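Local coordinates for protein mycosin-1 (Mycobacterium smegmatis, PDB 4KB5) that acts as a membrane-anchored subtilisin-like serine protease that cleaves the secreted substrate EspB and may regulate ESX-1 (type VII) secretion and virulence, at residues 245-248 / 249-252; 336-339 / 340-344. One frame throughout, in Å; residues are numbered along the deposited sequence.

How the contacts relate
Contact 1 (245-248 / 249-252) comes first along the chain, contact 2 (336-339 / 340-344) some eighty residues later; their centres lie 19 Å apart, and their nearest atoms stay about 6 Å from one another without touching. Both belong to the subtilase domain and touch the start of strand 256-261 of the parallel sheet. Contact 1 turns the chain out of the two-stranded sheet 183-186/244-247, and Ala249 O hydrogen-bonds Thr257 OG1, whereas contact 2 packs its helix against Leu256. Pro248 lies about 10 Å, side chain to side chain, from Ser312 of the inferred charge-relay site, without touching it; helix 334-343 packs on helix 311-328, which carries Ser312 near its beginning.

Contact 1 (245-248 / 249-252); sequences IVSP and AWYD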
ATOM      1  N   ILE A 245     -10.504 -13.179  -2.231  1.00 30.38           N
ATOM      2  CA  ILE A 245      -9.423 -12.656  -3.048  1.00 30.22           C
ATOM      3  C   ILE A 245      -9.209 -11.196  -2.651  1.00 31.42           C
ATOM      4  O   ILE A 245     -10.185 -10.454  -2.487  1.00 30.01           O
ATOM      5  CB  ILE A 245      -9.763 -12.727  -4.553  1.00 30.45           C
ATOM      6  CG1 ILE A 245      -9.926 -14.194  -4.993  1.00 32.49           C
ATOM      7  CG2 ILE A 245      -8.699 -11.995  -5.385  1.00 31.02           C
ATOM      8  CD1 ILE A 245     -10.662 -14.393  -6.315  1.00 32.84           C
ATOM      9  N   VAL A 246      -7.947 -10.798  -2.495  1.00 28.81           N
ATOM     10  CA  VAL A 246      -7.598  -9.394  -2.254  1.00 28.55           C
ATOM     11  C   VAL A 246      -6.622  -8.961  -3.334  1.00 27.71           C
ATOM     12  O   VAL A 246      -5.558  -9.563  -3.487  1.00 27.73           O
ATOM     13  CB  VAL A 246      -6.939  -9.161  -0.870  1.00 28.17           C
ATOM     14  CG1 VAL A 246      -6.621  -7.676  -0.667  1.00 27.99           C
ATOM     15  CG2 VAL A 246      -7.824  -9.686   0.256  1.00 28.09           C
ATOM     16  N   SER A 247      -6.993  -7.917  -4.067  1.00 26.29           N
ATOM     17  CA  SER A 247      -6.204  -7.418  -5.180  1.00 26.99           C
ATOM     18  C   SER A 247      -5.983  -5.912  -5.036  1.00 28.05           C
ATOM     19  O   SER A 247      -6.911  -5.191  -4.659  1.00 28.45           O
ATOM     20  CB  SER A 247      -6.919  -7.716  -6.494  1.00 26.28           C
ATOM     21  OG  SER A 247      -6.102  -7.336  -7.578  1.00 27.83           O
ATOM     22  N   PRO A 248      -4.763  -5.421  -5.363  1.00 28.12           N
ATOM     23  CA  PRO A 248      -3.652  -6.124  -6.000  1.00 26.92           C
ATOM     24  C   PRO A 248      -2.761  -6.982  -5.086  1.00 28.37           C
ATOM     25  O   PRO A 248      -1.717  -7.491  -5.545  1.00 26.82           O
ATOM     26  CB  PRO A 248      -2.836  -4.983  -6.621  1.00 28.11           C
ATOM     27  CG  PRO A 248      -3.088  -3.807  -5.733  1.00 27.06           C
ATOM     28  CD  PRO A 248      -4.455  -3.995  -5.132  1.00 27.31           C
ATOM     29  N   ALA A 249      -3.165  -7.157  -3.828  1.00 26.96           N
ATOM     30  CA  ALA A 249      -2.386  -7.945  -2.872  1.00 27.27           C
ATOM     31  C   ALA A 249      -1.923  -9.282  -3.463  1.00 28.19           C
ATOM     32  O   ALA A 249      -0.769  -9.696  -3.268  1.00 27.50           O
ATOM     33  CB  ALA A 249      -3.190  -8.173  -1.591  1.00 26.75           C
ATOM     34  N   TRP A 250      -2.800  -9.935  -4.224  1.00 26.70           N
ATOM     35  CA  TRP A 250      -2.481 -11.276  -4.716  1.00 27.87           C
ATOM     36  C   TRP A 250      -1.525 -11.365  -5.884  1.00 28.84           C
ATOM     37  O   TRP A 250      -1.221 -12.469  -6.325  1.00 29.61           O
ATOM     38  CB  TRP A 250      -3.735 -12.120  -4.935  1.00 27.74           C
ATOM     39  CG  TRP A 250      -4.550 -11.775  -6.161  1.00 30.08           C
ATOM     40  CD1 TRP A 250      -4.620 -10.549  -6.840  1.00 29.39           C
ATOM     41  CD2 TRP A 250      -5.495 -12.656  -6.868  1.00 30.46           C
ATOM     42  NE1 TRP A 250      -5.498 -10.625  -7.899  1.00 30.90           N
ATOM     43  CE2 TRP A 250      -6.064 -11.855  -7.967  1.00 31.63           C
ATOM     44  CE3 TRP A 250      -5.912 -13.976  -6.705  1.00 30.96           C
ATOM     45  CZ2 TRP A 250      -6.996 -12.382  -8.860  1.00 32.23           C
ATOM     46  CZ3 TRP A 250      -6.848 -14.496  -7.610  1.00 32.96           C
ATOM     47  CH2 TRP A 250      -7.378 -13.715  -8.660  1.00 32.03           C
ATOM     48  N   TYR A 251      -1.001 -10.238  -6.366  1.00 27.10           N
ATOM     49  CA  TYR A 251       0.059 -10.279  -7.394  1.00 28.46           C
ATOM     50  C   TYR A 251       1.477 -10.466  -6.846  1.00 30.19           C
ATOM     51  O   TYR A 251       2.441 -10.446  -7.607  1.00 32.09           O
ATOM     52  CB  TYR A 251      -0.004  -9.052  -8.301  1.00 29.30           C
ATOM     53  CG  TYR A 251      -1.218  -9.060  -9.200  1.00 29.89           C
ATOM     54  CD1 TYR A 251      -1.293  -9.924 -10.308  1.00 31.71           C
ATOM     55  CD2 TYR A 251      -2.306  -8.247  -8.926  1.00 30.22           C
ATOM     56  CE1 TYR A 251      -2.426  -9.951 -11.127  1.00 31.22           C
ATOM     57  CE2 TYR A 251      -3.431  -8.256  -9.735  1.00 31.17           C
ATOM     58  CZ  TYR A 251      -3.485  -9.106 -10.836  1.00 32.80           C
ATOM     59  OH  TYR A 251      -4.607  -9.112 -11.625  1.00 33.54           O
ATOM     60  N   ASP A 252       1.603 -10.638  -5.533  1.00 30.72           N
ATOM     61  CA  ASP A 252       2.863 -11.055  -4.902  1.00 33.00           C
ATOM     62  C   ASP A 252       3.494 -12.212  -5.703  1.00 31.12           C
ATOM     63  O   ASP A 252       2.787 -13.134  -6.077  1.00 30.08           O
ATOM     64  CB  ASP A 252       2.577 -11.523  -3.479  1.00 35.80           C
ATOM     65  CG  ASP A 252       3.743 -12.294  -2.861  1.00 40.44           C
ATOM     66  OD1 ASP A 252       3.587 -13.508  -2.579  1.00 41.08           O
ATOM     67  OD2 ASP A 252       4.818 -11.684  -2.669  1.00 39.46           O
TER
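Ser247 OG, Trp250 NE1 and Tyr251 OH all hydrogen-bond to a single carboxylate oxygen, OE2 of Glu193, just ahead of helix 194-206, so one acceptor is gripped by three groups from one short turn. That turn is a cis-proline (type VI) turn: the peptide before Pro248 is cis, as in the corresponding loop of subtilisin, and the chain passes from strand 244-247 through Pro248 into the 3-10 segment 249-251. Three polar groups on one oxygen, the indole N-H among them, are consistent with an ionised Glu193.

Two backbone bonds close the bend. Trp250 N reaches Val246 O at 2.9 Å, in the carbonyl plane although its N-H is bent to 131°. Tyr251 N meets Pro248 O at 3.0 Å with a nearly straight N-H (170°), but the donor stands well above the plane of that carbonyl.

Trp250 CG sits between its backbone N and carbonyl carbon (chi1 75°), which turns the indole back along the strand. Ile245 CG2 drops onto the middle of its six-membered ring in a CH-pi contact, 3.5 Å from the centroid and almost along the ring normal, while Ile245 CD1 reaches the ring's far end at CZ3 and CH2. Trp250 CD1 in turn lies 3.8 Å above one face of the Tyr251 ring, displaced toward its rim. Leu196 and Ile200 of helix 194-206 also pack on this tyrosine, and Tyr185 and Trp276 on the indole. At the base of the turn, Ala249 CB fits against Val246 CG1 at 3.6 Å and also touches Val246 O, while Pro248 CB comes to 4.0 Å from Tyr251 CD2.

Contact 2 (336-339 / 340-344); sequences QIIN and RITAT
This is a local contact between successive turns at the C-terminal end of helix 334-343, which packs on helix 311-328 and on the beginning of strand 256-261. Arg340 N hydrogen-bonds to Gln336 O, Ile341 N to Ile337 O, Thr342 N to Ile338 O at 2.9 Å and Ala343 N to Asn339 O at 2.8 Å. Ile337 and Ile341 lie side by side and point the same way, Ile337 CG2 to Ile341 CD1 4.2 Å; Ile337 touches Val325 and Ile341 touches Leu321, both of helix 311-328. This is the alpha-helical i to i+4 pattern in the alpha/beta fold of the subtilases, and Ile341 and Thr342 also rest on Leu256.

Thr342 turns its hydroxyl back over the helix: a chi1 of 59° brings OG1 to 3.1 Å from Ile338 O and 3.2 Å from Asn339 O, two acceptors competing for one proton. Arg340, bent at its third torsion, sends NH2 to the carbonyls of Ala366 and Trp369 and makes a cation-pi contact with Phe329. At the helix end Thr344 OG1 donates to Arg340 O at 2.8 Å, in the carbonyl plane, beside a weak bond from Thr344 N to the same oxygen.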
ATOM      1  N   GLN A 336      14.983  -6.707  -6.988  1.00 26.31           N
ATOM      2  CA  GLN A 336      16.125  -6.737  -6.099  1.00 27.11           C
ATOM      3  C   GLN A 336      15.932  -5.864  -4.861  1.00 27.93           C
ATOM      4  O   GLN A 336      16.469  -6.174  -3.795  1.00 27.11           O
ATOM      5  CB  GLN A 336      17.379  -6.317  -6.871  1.00 28.15           C
ATOM      6  CG  GLN A 336      17.753  -7.338  -7.932  1.00 28.97           C
ATOM      7  CD  GLN A 336      18.844  -6.861  -8.860  1.00 30.21           C
ATOM      8  OE1 GLN A 336      19.033  -5.658  -9.061  1.00 32.05           O
ATOM      9  NE2 GLN A 336      19.561  -7.814  -9.455  1.00 30.27           N
ATOM     10  N   ILE A 337      15.185  -4.769  -5.007  1.00 26.96           N
ATOM     11  CA  ILE A 337      14.826  -3.933  -3.862  1.00 27.48           C
ATOM     12  C   ILE A 337      13.884  -4.696  -2.924  1.00 27.46           C
ATOM     13  O   ILE A 337      14.128  -4.770  -1.723  1.00 28.66           O
ATOM     14  CB  ILE A 337      14.236  -2.571  -4.311  1.00 27.74           C
ATOM     15  CG1 ILE A 337      15.356  -1.714  -4.903  1.00 27.24           C
ATOM     16  CG2 ILE A 337      13.575  -1.858  -3.126  1.00 28.28           C
ATOM     17  CD1 ILE A 337      14.892  -0.510  -5.712  1.00 29.37           C
ATOM     18  N   ILE A 338      12.843  -5.303  -3.479  1.00 28.26           N
ATOM     19  CA  ILE A 338      11.924  -6.147  -2.703  1.00 29.66           C
ATOM     20  C   ILE A 338      12.668  -7.303  -2.005  1.00 31.49           C
ATOM     21  O   ILE A 338      12.389  -7.605  -0.839  1.00 29.72           O
ATOM     22  CB  ILE A 338      10.786  -6.709  -3.583  1.00 30.26           C
ATOM     23  CG1 ILE A 338       9.801  -5.593  -3.977  1.00 29.72           C
ATOM     24  CG2 ILE A 338      10.024  -7.824  -2.870  1.00 31.25           C
ATOM     25  CD1 ILE A 338       8.883  -5.988  -5.122  1.00 31.84           C
ATOM     26  N   ASN A 339      13.610  -7.932  -2.712  1.00 31.25           N
ATOM     27  CA  ASN A 339      14.368  -9.054  -2.140  1.00 32.29           C
ATOM     28  C   ASN A 339      15.160  -8.621  -0.907  1.00 31.95           C
ATOM     29  O   ASN A 339      15.155  -9.297   0.116  1.00 34.15           O
ATOM     30  CB  ASN A 339      15.328  -9.675  -3.169  1.00 31.63           C
ATOM     31  CG  ASN A 339      16.197 -10.775  -2.557  1.00 32.81           C
ATOM     32  OD1 ASN A 339      17.409 -10.616  -2.396  1.00 34.36           O
ATOM     33  ND2 ASN A 339      15.570 -11.864  -2.178  1.00 30.15           N
ATOM     34  N   ARG A 340      15.840  -7.491  -1.034  1.00 32.08           N
ATOM     35  CA  ARG A 340      16.595  -6.887   0.046  1.00 33.12           C
ATOM     36  C   ARG A 340      15.727  -6.561   1.289  1.00 33.74           C
ATOM     37  O   ARG A 340      16.134  -6.810   2.432  1.00 34.19           O
ATOM     38  CB  ARG A 340      17.310  -5.658  -0.496  1.00 32.76           C
ATOM     39  CG  ARG A 340      17.995  -4.800   0.542  1.00 35.72           C
ATOM     40  CD  ARG A 340      18.967  -3.834  -0.110  1.00 36.87           C
ATOM     41  NE  ARG A 340      20.200  -4.506  -0.467  1.00 40.58           N
ATOM     42  CZ  ARG A 340      21.209  -4.760   0.369  1.00 39.83           C
ATOM     43  NH1 ARG A 340      22.273  -5.396  -0.086  1.00 38.45           N
ATOM     44  NH2 ARG A 340      21.167  -4.391   1.649  1.00 38.84           N
ATOM     45  N   ILE A 341      14.530  -6.039   1.058  1.00 30.38           N
ATOM     46  CA  ILE A 341      13.596  -5.737   2.138  1.00 29.20           C
ATOM     47  C   ILE A 341      13.068  -7.005   2.830  1.00 30.07           C
ATOM     48  O   ILE A 341      13.012  -7.067   4.062  1.00 30.48           O
ATOM     49  CB  ILE A 341      12.440  -4.835   1.630  1.00 29.66           C
ATOM     50  CG1 ILE A 341      12.987  -3.445   1.277  1.00 28.61           C
ATOM     51  CG2 ILE A 341      11.306  -4.746   2.652  1.00 28.08           C
ATOM     52  CD1 ILE A 341      11.966  -2.491   0.672  1.00 30.63           C
ATOM     53  N   THR A 342      12.693  -8.018   2.052  1.00 28.36           N
ATOM     54  CA  THR A 342      12.151  -9.241   2.634  1.00 28.83           C
ATOM     55  C   THR A 342      13.233 -10.139   3.273  1.00 30.37           C
ATOM     56  O   THR A 342      12.963 -10.806   4.258  1.00 31.70           O
ATOM     57  CB  THR A 342      11.338 -10.048   1.608  1.00 29.68           C
ATOM     58  OG1 THR A 342      12.185 -10.394   0.504  1.00 29.09           O
ATOM     59  CG2 THR A 342      10.136  -9.202   1.100  1.00 30.66           C
ATOM     60  N   ALA A 343      14.440 -10.131   2.713  1.00 29.30           N
ATOM     61  CA  ALA A 343      15.548 -10.958   3.189  1.00 32.29           C
ATOM     62  C   ALA A 343      16.084 -10.487   4.525  1.00 33.35           C
ATOM     63  O   ALA A 343      16.572 -11.303   5.309  1.00 34.07           O
ATOM     64  CB  ALA A 343      16.684 -10.981   2.171  1.00 31.02           C
ATOM     65  N   THR A 344      16.022  -9.177   4.768  1.00 31.20           N
ATOM     66  CA  THR A 344      16.543  -8.603   5.999  1.00 30.05           C
ATOM     67  C   THR A 344      15.456  -8.395   7.054  1.00 29.71           C
ATOM     68  O   THR A 344      15.720  -7.869   8.121  1.00 31.12           O
ATOM     69  CB  THR A 344      17.310  -7.286   5.747  1.00 30.93           C
ATOM     70  OG1 THR A 344      16.428  -6.294   5.192  1.00 29.80           O
ATOM     71  CG2 THR A 344      18.487  -7.524   4.797  1.00 30.84           C
TER